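Local coordinates for putative dioxygenase (1H-3-hydroxy-4-oxoquinaldine 2,4-dioxygenase) (Mycobacteroides abscessus, PDB 6RA2), which probably catalyses ring cleavage of the Pseudomonas quinolone signal PQS by dioxygen, yielding N-octanoylanthranilate and carbon monoxide, at residues V10-D15 and V52-R57; P197-E202 and D227-R232; C208-V213 and P234-R239. One frame throughout, in Å; residues are numbered along the deposited sequence.

Contacts 1 and 3 join neighbouring strands of one alpha/beta hydrolase sheet on opposite sides of the chain's centre, their own centres about 26 Å apart. Contact 1 is the more buried and is antiparallel, with a carboxylate–guanidinium pair beside the paired strands and a water where they diverge. Contact 3 is parallel and takes in an outermost strand, 236-240; its polar side-chain bond across the strands runs from an arginine to a neutral serine hydroxyl. Contact 2 holds no strand: it is a partly buried meeting of two helices, apolar at its heart and charged at its surface. It touches contact 3, where Met201 and Phe229 pack on Phe236, and helix 223-232 lies between the two strands of contact 3 in the chain.

Contact 1. Residues V10-D15 and V52-R57; sequences VQIAFD and VRVCWR
Asp15 and Arg53 extend side by side in the same direction from neighbouring antiparallel strands of the alpha/beta hydrolase sheet, in which strand 10-17 runs against strand 51-54 while most other strands are parallel. Their carboxylate and guanidinium planes are turned 39° apart, and OD2 of Asp15 sits at the guanidinium edge in a salt bridge. The NE of Arg53 makes a weak bond to this oxygen at 3.1 Å; the modelled NH2 approach is improbably short, so its exact length is doubtful. Gln17 also binds OD2, while Asp39 takes NH1 of Arg53, so a long, multidentate side chain suits a place between two carboxylates. Behind the charges the backbones of this pair bond both ways, with Asp15 N to Arg53 O and Arg53 N to Asp15 O each 2.9 Å.

At the other end Val10 lies over the guanidinium of Arg57 and crosses it obliquely: CG1 stands 3.8 Å above the plane, over its centre. Arg57 reaches there because CG lies between the backbone N and carbonyl carbon (chi1 72°) and the otherwise extended chain bends at chi3. A branched apolar residue can cover the flat face, while NE forms a salt bridge with Asp77.

Between these ends the side chains are small or aliphatic. Ile12 sends CD1 to within 4.0 Å of Arg57 CB, and compact Ala13 places CB 4.0 Å from SG of Cys55, as the Cys55 N bond to Ala13 O (3.0 Å) keeps the backbones close. Beyond Cys55 they diverge, and a water bridges the gap: it donates to Gln11 O and to Trp56 O, and accepts from Ala13 N at 3.0 Å.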
loop_
_atom_site.group_PDB
_atom_site.type_symbol
_atom_site.label_atom_id
_atom_site.label_comp_id
_atom_site.label_asym_id
_atom_site.label_seq_id
_atom_site.Cartn_x
_atom_site.Cartn_y
_atom_site.Cartn_z
ATOM N N VAL A 10 10.046 -11.177 -14.189
ATOM C CA VAL A 10 10.611 -10.986 -12.862
ATOM C C VAL A 10 9.851 -11.872 -11.883
ATOM O O VAL A 10 8.755 -12.366 -12.168
ATOM C CB VAL A 10 10.567 -9.504 -12.407
ATOM C CG1 VAL A 10 11.119 -8.578 -13.499
ATOM C CG2 VAL A 10 9.157 -9.099 -12.074
ATOM N N GLN A 11 10.448 -12.070 -10.713
ATOM C CA GLN A 11 9.939 -13.036 -9.750
ATOM C C GLN A 11 9.018 -12.340 -8.753
ATOM O O GLN A 11 9.451 -11.459 -8.000
ATOM C CB GLN A 11 11.078 -13.752 -9.025
ATOM C CG GLN A 11 10.561 -14.669 -7.922
ATOM C CD GLN A 11 11.562 -15.727 -7.494
ATOM O OE1 GLN A 11 11.766 -16.721 -8.190
ATOM N NE2 GLN A 11 12.179 -15.522 -6.337
ATOM N N ILE A 12 7.746 -12.739 -8.757
ATOM C CA ILE A 12 6.733 -12.189 -7.858
ATOM C C ILE A 12 6.394 -13.267 -6.835
ATOM O O ILE A 12 5.874 -14.330 -7.194
ATOM C CB ILE A 12 5.475 -11.733 -8.617
ATOM C CG1 ILE A 12 5.826 -10.698 -9.700
ATOM C CG2 ILE A 12 4.446 -11.160 -7.627
ATOM C CD1 ILE A 12 6.511 -9.420 -9.132
ATOM N N ALA A 13 6.716 -13.010 -5.573
ATOM C CA ALA A 13 6.249 -13.847 -4.477
ATOM C C ALA A 13 4.843 -13.437 -4.034
ATOM O O ALA A 13 4.471 -12.260 -4.073
ATOM C CB ALA A 13 7.199 -13.749 -3.281
ATOM N N PHE A 14 4.075 -14.416 -3.575
ATOM C CA PHE A 14 2.688 -14.173 -3.213
ATOM C C PHE A 14 2.189 -15.293 -2.315
ATOM O O PHE A 14 2.863 -16.306 -2.098
ATOM C CB PHE A 14 1.788 -14.071 -4.449
ATOM C CG PHE A 14 1.633 -15.362 -5.181
ATOM C CD1 PHE A 14 2.628 -15.798 -6.059
ATOM C CD2 PHE A 14 0.526 -16.175 -4.959
ATOM C CE1 PHE A 14 2.503 -16.996 -6.736
ATOM C CE2 PHE A 14 0.392 -17.374 -5.636
ATOM C CZ PHE A 14 1.382 -17.784 -6.525
ATOM N N ASP A 15 0.960 -15.097 -1.849
ATOM C CA ASP A 15 0.212 -15.965 -0.953
ATOM C C ASP A 15 -1.224 -16.053 -1.460
ATOM O O ASP A 15 -1.821 -15.029 -1.794
ATOM C CB ASP A 15 0.220 -15.380 0.469
ATOM C CG ASP A 15 0.287 -16.430 1.509
ATOM O OD1 ASP A 15 0.356 -17.609 1.101
ATOM O OD2 ASP A 15 0.263 -16.095 2.715
ATOM N N VAL A 52 -5.276 -12.816 -1.649
ATOM C CA VAL A 52 -3.993 -12.964 -2.324
ATOM C C VAL A 52 -3.102 -11.844 -1.811
ATOM O O VAL A 52 -3.376 -10.665 -2.072
ATOM C CB VAL A 52 -4.135 -12.911 -3.850
ATOM C CG1 VAL A 52 -2.784 -12.996 -4.516
ATOM C CG2 VAL A 52 -5.019 -14.032 -4.347
ATOM N N ARG A 53 -2.081 -12.198 -1.034
ATOM C CA ARG A 53 -1.060 -11.251 -0.595
ATOM C C ARG A 53 0.062 -11.201 -1.627
ATOM O O ARG A 53 0.608 -12.239 -2.010
ATOM C CB ARG A 53 -0.511 -11.652 0.768
ATOM C CG ARG A 53 -1.563 -11.722 1.842
ATOM C CD ARG A 53 -0.912 -11.825 3.195
ATOM N NE ARG A 53 -0.328 -13.148 3.375
ATOM C CZ ARG A 53 0.523 -13.465 4.338
ATOM N NH1 ARG A 53 0.911 -12.548 5.217
ATOM N NH2 ARG A 53 0.987 -14.706 4.422
ATOM N N VAL A 54 0.395 -10.003 -2.096
ATOM C CA VAL A 54 1.308 -9.839 -3.220
ATOM C C VAL A 54 2.522 -9.061 -2.749
ATOM O O VAL A 54 2.378 -8.038 -2.071
ATOM C CB VAL A 54 0.632 -9.119 -4.396
ATOM C CG1 VAL A 54 1.653 -8.780 -5.462
ATOM C CG2 VAL A 54 -0.462 -9.981 -4.975
ATOM N N CYS A 55 3.711 -9.555 -3.095
ATOM C CA CYS A 55 4.957 -8.827 -2.887
ATOM C C CYS A 55 5.319 -8.058 -4.148
ATOM O O CYS A 55 4.962 -8.456 -5.262
ATOM C CB CYS A 55 6.119 -9.768 -2.548
ATOM S SG CYS A 55 5.968 -10.675 -1.019
ATOM N N TRP A 56 6.052 -6.960 -3.968
ATOM C CA TRP A 56 6.596 -6.282 -5.135
ATOM C C TRP A 56 7.801 -7.052 -5.677
ATOM O O TRP A 56 8.458 -7.805 -4.958
ATOM C CB TRP A 56 7.011 -4.862 -4.780
ATOM C CG TRP A 56 5.946 -4.025 -4.097
ATOM C CD1 TRP A 56 6.028 -3.427 -2.859
ATOM C CD2 TRP A 56 4.668 -3.659 -4.633
ATOM N NE1 TRP A 56 4.877 -2.723 -2.600
ATOM C CE2 TRP A 56 4.025 -2.851 -3.670
ATOM C CE3 TRP A 56 3.992 -3.962 -5.823
ATOM C CZ2 TRP A 56 2.737 -2.340 -3.860
ATOM C CZ3 TRP A 56 2.716 -3.434 -6.019
ATOM C CH2 TRP A 56 2.107 -2.628 -5.041
ATOM N N ARG A 57 8.100 -6.836 -6.959
ATOM C CA ARG A 57 9.365 -7.300 -7.515
ATOM C C ARG A 57 10.531 -6.798 -6.667
ATOM O O ARG A 57 10.505 -5.676 -6.147
ATOM C CB ARG A 57 9.518 -6.835 -8.969
ATOM C CG ARG A 57 9.787 -5.353 -9.169
ATOM C CD ARG A 57 10.187 -5.045 -10.632
ATOM N NE ARG A 57 9.137 -5.372 -11.595
ATOM C CZ ARG A 57 9.254 -5.268 -12.920
ATOM N NH1 ARG A 57 10.374 -4.821 -13.482
ATOM N NH2 ARG A 57 8.230 -5.595 -13.692
HETATM O O HOH W 1 8.515 -10.689 -5.232
#

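Contact 2. Residues P197-E202 and D227-R232; sequences PMRRME and DDFAAR
Phe229 has CG roughly anti to the backbone N (chi1 -157°), which sends its ring from helix 223-232 across to helix 197-202, where Met198 meets it. Met198 has an unusual chi1 of -92° and then an extended chain, sliding past the ring in the opposite direction. Its CG lies over one face, 3.6 Å from the Phe229 ring centroid, and SD follows obliquely in a Met-aromatic contact. A flexible, unbranched thioether fits such a flat surface well. Met201 adds CE at 4.1 Å from Phe229 CE2.

The ring edge faces charge. Glu202 OE2 lies near the ring plane, 3.5 Å from Phe229 CE1, and is gripped side-on by NE and NH2 of Arg199, with NE to OE2 at 2.8 Å. The other oxygen, OE1, meets the guanidinium edge of Arg232 in a salt bridge whose hydrogen bond from NH2 is weak (3.0 Å). Glu202 thus lies between two arginines and probably offsets their mutual repulsion.

The segments run nearly parallel, axes 12.3 Å apart, and the ring spans much of the gap, also reaching Met198 O. The result is a knob-into-hole contact, Phe229 among Met198, Met201, Glu202 and Arg199, bordered by a salt-bridge network.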
loop_
_atom_site.group_PDB
_atom_site.type_symbol
_atom_site.label_atom_id
_atom_site.label_comp_id
_atom_site.label_asym_id
_atom_site.label_seq_id
_atom_site.Cartn_x
_atom_site.Cartn_y
_atom_site.Cartn_z
ATOM N N PRO A 197 -2.285 12.378 -4.079
ATOM C CA PRO A 197 -3.122 11.226 -4.461
ATOM C C PRO A 197 -4.586 11.602 -4.662
ATOM O O PRO A 197 -5.271 10.957 -5.469
ATOM C CB PRO A 197 -2.941 10.240 -3.293
ATOM C CG PRO A 197 -1.867 10.824 -2.410
ATOM C CD PRO A 197 -1.800 12.284 -2.691
ATOM N N MET A 198 -5.084 12.636 -3.966
ATOM C CA MET A 198 -6.439 13.120 -4.237
ATOM C C MET A 198 -6.578 13.611 -5.675
ATOM O O MET A 198 -7.556 13.274 -6.359
ATOM C CB MET A 198 -6.824 14.215 -3.243
ATOM C CG MET A 198 -7.533 13.655 -2.028
ATOM S SD MET A 198 -7.643 14.765 -0.622
ATOM C CE MET A 198 -8.471 13.707 0.591
ATOM N N ARG A 199 -5.604 14.395 -6.161
ATOM C CA ARG A 199 -5.579 14.727 -7.586
ATOM C C ARG A 199 -5.477 13.466 -8.439
ATOM O O ARG A 199 -6.134 13.356 -9.482
ATOM C CB ARG A 199 -4.414 15.672 -7.911
ATOM C CG ARG A 199 -4.325 16.949 -7.076
ATOM C CD ARG A 199 -5.453 17.935 -7.386
ATOM N NE ARG A 199 -6.715 17.611 -6.711
ATOM C CZ ARG A 199 -6.901 17.611 -5.391
ATOM N NH1 ARG A 199 -5.903 17.915 -4.564
ATOM N NH2 ARG A 199 -8.095 17.296 -4.892
ATOM N N ARG A 200 -4.641 12.510 -8.020
ATOM C CA ARG A 200 -4.527 11.255 -8.759
ATOM C C ARG A 200 -5.896 10.597 -8.917
ATOM O O ARG A 200 -6.253 10.148 -10.014
ATOM C CB ARG A 200 -3.538 10.307 -8.056
ATOM C CG ARG A 200 -3.569 8.857 -8.564
ATOM C CD ARG A 200 -3.331 8.882 -10.046
ATOM N NE ARG A 200 -3.434 7.622 -10.777
ATOM C CZ ARG A 200 -4.299 7.421 -11.766
ATOM N NH1 ARG A 200 -5.183 8.365 -12.077
ATOM N NH2 ARG A 200 -4.286 6.283 -12.441
ATOM N N MET A 201 -6.687 10.565 -7.837
ATOM C CA MET A 201 -8.010 9.936 -7.880
ATOM C C MET A 201 -8.962 10.648 -8.838
ATOM O O MET A 201 -9.707 9.991 -9.573
ATOM C CB MET A 201 -8.612 9.900 -6.484
ATOM C CG MET A 201 -7.692 9.300 -5.487
ATOM S SD MET A 201 -8.524 8.692 -4.048
ATOM C CE MET A 201 -8.027 9.842 -2.797
ATOM N N GLU A 202 -8.966 11.986 -8.846
ATOM C CA GLU A 202 -9.887 12.694 -9.734
ATOM C C GLU A 202 -9.577 12.440 -11.200
ATOM O O GLU A 202 -10.454 12.639 -12.051
ATOM C CB GLU A 202 -9.864 14.201 -9.472
ATOM C CG GLU A 202 -10.231 14.608 -8.066
ATOM C CD GLU A 202 -10.056 16.100 -7.858
ATOM O OE1 GLU A 202 -10.661 16.882 -8.621
ATOM O OE2 GLU A 202 -9.295 16.494 -6.948
ATOM N N ASP A 227 -13.256 15.397 4.434
ATOM C CA ASP A 227 -14.667 15.793 4.389
ATOM C C ASP A 227 -14.993 16.500 3.084
ATOM O O ASP A 227 -15.974 16.169 2.408
ATOM C CB ASP A 227 -14.997 16.704 5.572
ATOM C CG ASP A 227 -14.840 16.005 6.920
ATOM O OD1 ASP A 227 -15.287 14.838 7.031
ATOM O OD2 ASP A 227 -14.275 16.618 7.860
ATOM N N ASP A 228 -14.154 17.469 2.706
ATOM C CA ASP A 228 -14.362 18.212 1.470
ATOM C C ASP A 228 -14.282 17.297 0.257
ATOM O O ASP A 228 -15.068 17.430 -0.689
ATOM C CB ASP A 228 -13.324 19.335 1.373
ATOM C CG ASP A 228 -13.709 20.418 0.372
ATOM O OD1 ASP A 228 -13.081 21.503 0.396
ATOM O OD2 ASP A 228 -14.632 20.189 -0.440
ATOM N N PHE A 229 -13.330 16.362 0.261
ATOM C CA PHE A 229 -13.200 15.450 -0.870
ATOM C C PHE A 229 -14.381 14.489 -0.931
ATOM O O PHE A 229 -14.925 14.232 -2.012
ATOM C CB PHE A 229 -11.874 14.690 -0.772
ATOM C CG PHE A 229 -11.373 14.167 -2.089
ATOM C CD1 PHE A 229 -10.706 14.999 -2.973
ATOM C CD2 PHE A 229 -11.569 12.837 -2.443
ATOM C CE1 PHE A 229 -10.244 14.518 -4.191
ATOM C CE2 PHE A 229 -11.110 12.349 -3.653
ATOM C CZ PHE A 229 -10.446 13.195 -4.530
ATOM N N ALA A 230 -14.791 13.954 0.226
ATOM C CA ALA A 230 -15.926 13.036 0.264
ATOM C C ALA A 230 -17.214 13.742 -0.140
ATOM O O ALA A 230 -18.046 13.166 -0.851
ATOM C CB ALA A 230 -16.064 12.417 1.655
ATOM N N ALA A 231 -17.378 15.009 0.276
ATOM C CA ALA A 231 -18.568 15.777 -0.090
ATOM C C ALA A 231 -18.648 16.042 -1.589
ATOM O O ALA A 231 -19.745 16.239 -2.120
ATOM C CB ALA A 231 -18.599 17.093 0.682
ATOM N N ARG A 232 -17.515 16.039 -2.289
ATOM C CA ARG A 232 -17.512 16.286 -3.725
ATOM C C ARG A 232 -17.627 15.016 -4.554
ATOM O O ARG A 232 -18.074 15.075 -5.707
ATOM C CB ARG A 232 -16.236 17.028 -4.132
ATOM C CG ARG A 232 -16.303 18.535 -3.903
ATOM C CD ARG A 232 -14.967 19.205 -4.168
ATOM N NE ARG A 232 -14.418 18.820 -5.466
ATOM C CZ ARG A 232 -13.155 18.455 -5.668
ATOM N NH1 ARG A 232 -12.286 18.427 -4.654
ATOM N NH2 ARG A 232 -12.758 18.125 -6.891
#

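Contact 3. Residues C208-V213 and P234-R239; sequences CAIRHV and PWFSYR
Ile210 and Phe236 pair on neighbouring parallel strands, their side chains on the same face, and backbone bonds hold this register. Ile210 N donates to Trp235 O and Ser237 N to Ile210 O (2.9 Å); two residues on, His212 N donates to Ser237 O and Arg239 N to His212 O (3.0 Å).

Apolar contacts gather round Ile210. Its CG2 approaches Phe236 CD1 at 4.1 Å, while CG1 lies 3.9 Å from CZ3 of Trp235, whose side chain runs alongside and points the same way. Met201 of helix 197-202 packs against all three, so bulky apolar residues suit this end of the face.

On the opposite face the side-chain contact is polar. Arg211 starts with CG opposite the backbone N (chi1 179°) and turns at chi3, bringing NE to Ser237 OG at 3.0 Å, nearly in the guanidinium plane. A water bonded to Arg211 NH2 also meets Ser237 OG, a short hydroxyl suited to accepting from NE; NH1 pairs with Glu259 and Asp262.

His212, on the Ile210 face, bonds to His226. With helix 223-232 between them, the two strands form a beta-alpha-beta crossover at the side edge of the alpha/beta hydrolase sheet, where 236-240 is outermost and is followed by His246, the probable proton donor/acceptor.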
loop_
_atom_site.group_PDB
_atom_site.type_symbol
_atom_site.label_atom_id
_atom_site.label_comp_id
_atom_site.label_asym_id
_atom_site.label_seq_id
_atom_site.Cartn_x
_atom_site.Cartn_y
_atom_site.Cartn_z
ATOM N N CYS A 208 -13.880 3.914 -9.091
ATOM C CA CYS A 208 -14.489 2.901 -8.238
ATOM C C CYS A 208 -14.633 3.467 -6.818
ATOM O O CYS A 208 -14.419 4.656 -6.574
ATOM C CB CYS A 208 -13.660 1.611 -8.288
ATOM S SG CYS A 208 -12.074 1.683 -7.392
ATOM N N ALA A 209 -15.003 2.630 -5.853
ATOM C CA ALA A 209 -15.149 3.089 -4.473
ATOM C C ALA A 209 -13.793 3.076 -3.766
ATOM O O ALA A 209 -13.182 2.013 -3.598
ATOM C CB ALA A 209 -16.153 2.216 -3.727
ATOM N N ILE A 210 -13.331 4.246 -3.338
ATOM C CA ILE A 210 -12.069 4.382 -2.616
ATOM C C ILE A 210 -12.370 4.676 -1.155
ATOM O O ILE A 210 -13.247 5.490 -0.845
ATOM C CB ILE A 210 -11.183 5.502 -3.206
ATOM C CG1 ILE A 210 -11.009 5.357 -4.726
ATOM C CG2 ILE A 210 -9.880 5.625 -2.426
ATOM C CD1 ILE A 210 -10.705 3.973 -5.197
ATOM N N ARG A 211 -11.632 4.038 -0.256
ATOM C CA ARG A 211 -11.668 4.373 1.158
ATOM C C ARG A 211 -10.244 4.522 1.673
ATOM O O ARG A 211 -9.412 3.631 1.483
ATOM C CB ARG A 211 -12.413 3.316 1.996
ATOM C CG ARG A 211 -12.445 3.648 3.502
ATOM C CD ARG A 211 -13.459 2.795 4.286
ATOM N NE ARG A 211 -14.761 2.732 3.618
ATOM C CZ ARG A 211 -15.753 1.912 3.971
ATOM N NH1 ARG A 211 -15.612 1.078 5.004
ATOM N NH2 ARG A 211 -16.897 1.934 3.298
ATOM N N HIS A 212 -9.974 5.627 2.345
ATOM C CA HIS A 212 -8.679 5.863 2.963
ATOM C C HIS A 212 -8.832 5.658 4.460
ATOM O O HIS A 212 -9.664 6.308 5.098
ATOM C CB HIS A 212 -8.166 7.265 2.637
ATOM C CG HIS A 212 -6.815 7.564 3.205
ATOM N ND1 HIS A 212 -6.430 8.834 3.579
ATOM C CD2 HIS A 212 -5.760 6.757 3.469
ATOM C CE1 HIS A 212 -5.196 8.798 4.046
ATOM N NE2 HIS A 212 -4.767 7.550 3.991
ATOM N N VAL A 213 -8.047 4.745 5.014
ATOM C CA VAL A 213 -8.016 4.476 6.444
ATOM C C VAL A 213 -6.642 4.886 6.954
ATOM O O VAL A 213 -5.621 4.485 6.381
ATOM C CB VAL A 213 -8.306 2.995 6.744
ATOM C CG1 VAL A 213 -8.633 2.809 8.210
ATOM C CG2 VAL A 213 -9.446 2.477 5.867
ATOM N N PRO A 234 -19.064 11.068 -4.363
ATOM C CA PRO A 234 -19.777 10.040 -3.588
ATOM C C PRO A 234 -19.045 8.713 -3.528
ATOM O O PRO A 234 -19.356 7.901 -2.653
ATOM C CB PRO A 234 -21.114 9.896 -4.333
ATOM C CG PRO A 234 -21.167 11.037 -5.304
ATOM C CD PRO A 234 -19.756 11.389 -5.618
ATOM N N TRP A 235 -18.092 8.460 -4.430
ATOM C CA TRP A 235 -17.381 7.193 -4.399
ATOM C C TRP A 235 -16.302 7.140 -3.332
ATOM O O TRP A 235 -15.719 6.070 -3.131
ATOM C CB TRP A 235 -16.761 6.885 -5.764
ATOM C CG TRP A 235 -16.109 8.034 -6.464
ATOM C CD1 TRP A 235 -16.648 8.784 -7.461
ATOM C CD2 TRP A 235 -14.772 8.526 -6.266
ATOM N NE1 TRP A 235 -15.747 9.730 -7.881
ATOM C CE2 TRP A 235 -14.586 9.593 -7.167
ATOM C CE3 TRP A 235 -13.718 8.172 -5.413
ATOM C CZ2 TRP A 235 -13.390 10.316 -7.241
ATOM C CZ3 TRP A 235 -12.532 8.894 -5.482
ATOM C CH2 TRP A 235 -12.378 9.954 -6.393
ATOM N N PHE A 236 -16.042 8.242 -2.631
ATOM C CA PHE A 236 -14.927 8.328 -1.702
ATOM C C PHE A 236 -15.424 8.316 -0.269
ATOM O O PHE A 236 -16.356 9.044 0.080
ATOM C CB PHE A 236 -14.096 9.595 -1.941
ATOM C CG PHE A 236 -12.950 9.750 -0.983
ATOM C CD1 PHE A 236 -11.737 9.109 -1.220
ATOM C CD2 PHE A 236 -13.080 10.523 0.167
ATOM C CE1 PHE A 236 -10.671 9.249 -0.331
ATOM C CE2 PHE A 236 -12.020 10.664 1.056
ATOM C CZ PHE A 236 -10.815 10.030 0.806
ATOM N N SER A 237 -14.773 7.510 0.563
ATOM C CA SER A 237 -15.000 7.489 2.003
ATOM C C SER A 237 -13.655 7.449 2.707
ATOM O O SER A 237 -12.602 7.283 2.080
ATOM C CB SER A 237 -15.855 6.291 2.430
ATOM O OG SER A 237 -15.387 5.098 1.809
ATOM N N TYR A 238 -13.697 7.590 4.030
ATOM C CA TYR A 238 -12.478 7.622 4.817
ATOM C C TYR A 238 -12.816 7.383 6.276
ATOM O O TYR A 238 -13.963 7.528 6.701
ATOM C CB TYR A 238 -11.733 8.954 4.648
ATOM C CG TYR A 238 -12.308 10.106 5.446
ATOM C CD1 TYR A 238 -11.880 10.365 6.745
ATOM C CD2 TYR A 238 -13.273 10.939 4.894
ATOM C CE1 TYR A 238 -12.401 11.419 7.472
ATOM C CE2 TYR A 238 -13.807 11.995 5.611
ATOM C CZ TYR A 238 -13.369 12.233 6.898
ATOM O OH TYR A 238 -13.898 13.286 7.608
ATOM N N ARG A 239 -11.789 7.044 7.043
ATOM C CA ARG A 239 -11.963 6.847 8.474
ATOM C C ARG A 239 -10.630 7.058 9.174
ATOM O O ARG A 239 -9.628 6.424 8.816
ATOM C CB ARG A 239 -12.511 5.449 8.783
ATOM C CG ARG A 239 -12.752 5.249 10.266
ATOM C CD ARG A 239 -13.870 4.260 10.532
ATOM N NE ARG A 239 -15.128 4.663 9.904
ATOM C CZ ARG A 239 -16.322 4.551 10.481
ATOM N NH1 ARG A 239 -16.419 4.046 11.705
ATOM N NH2 ARG A 239 -17.419 4.944 9.839
HETATM O O HOH W 2 -17.363 3.126 0.742
#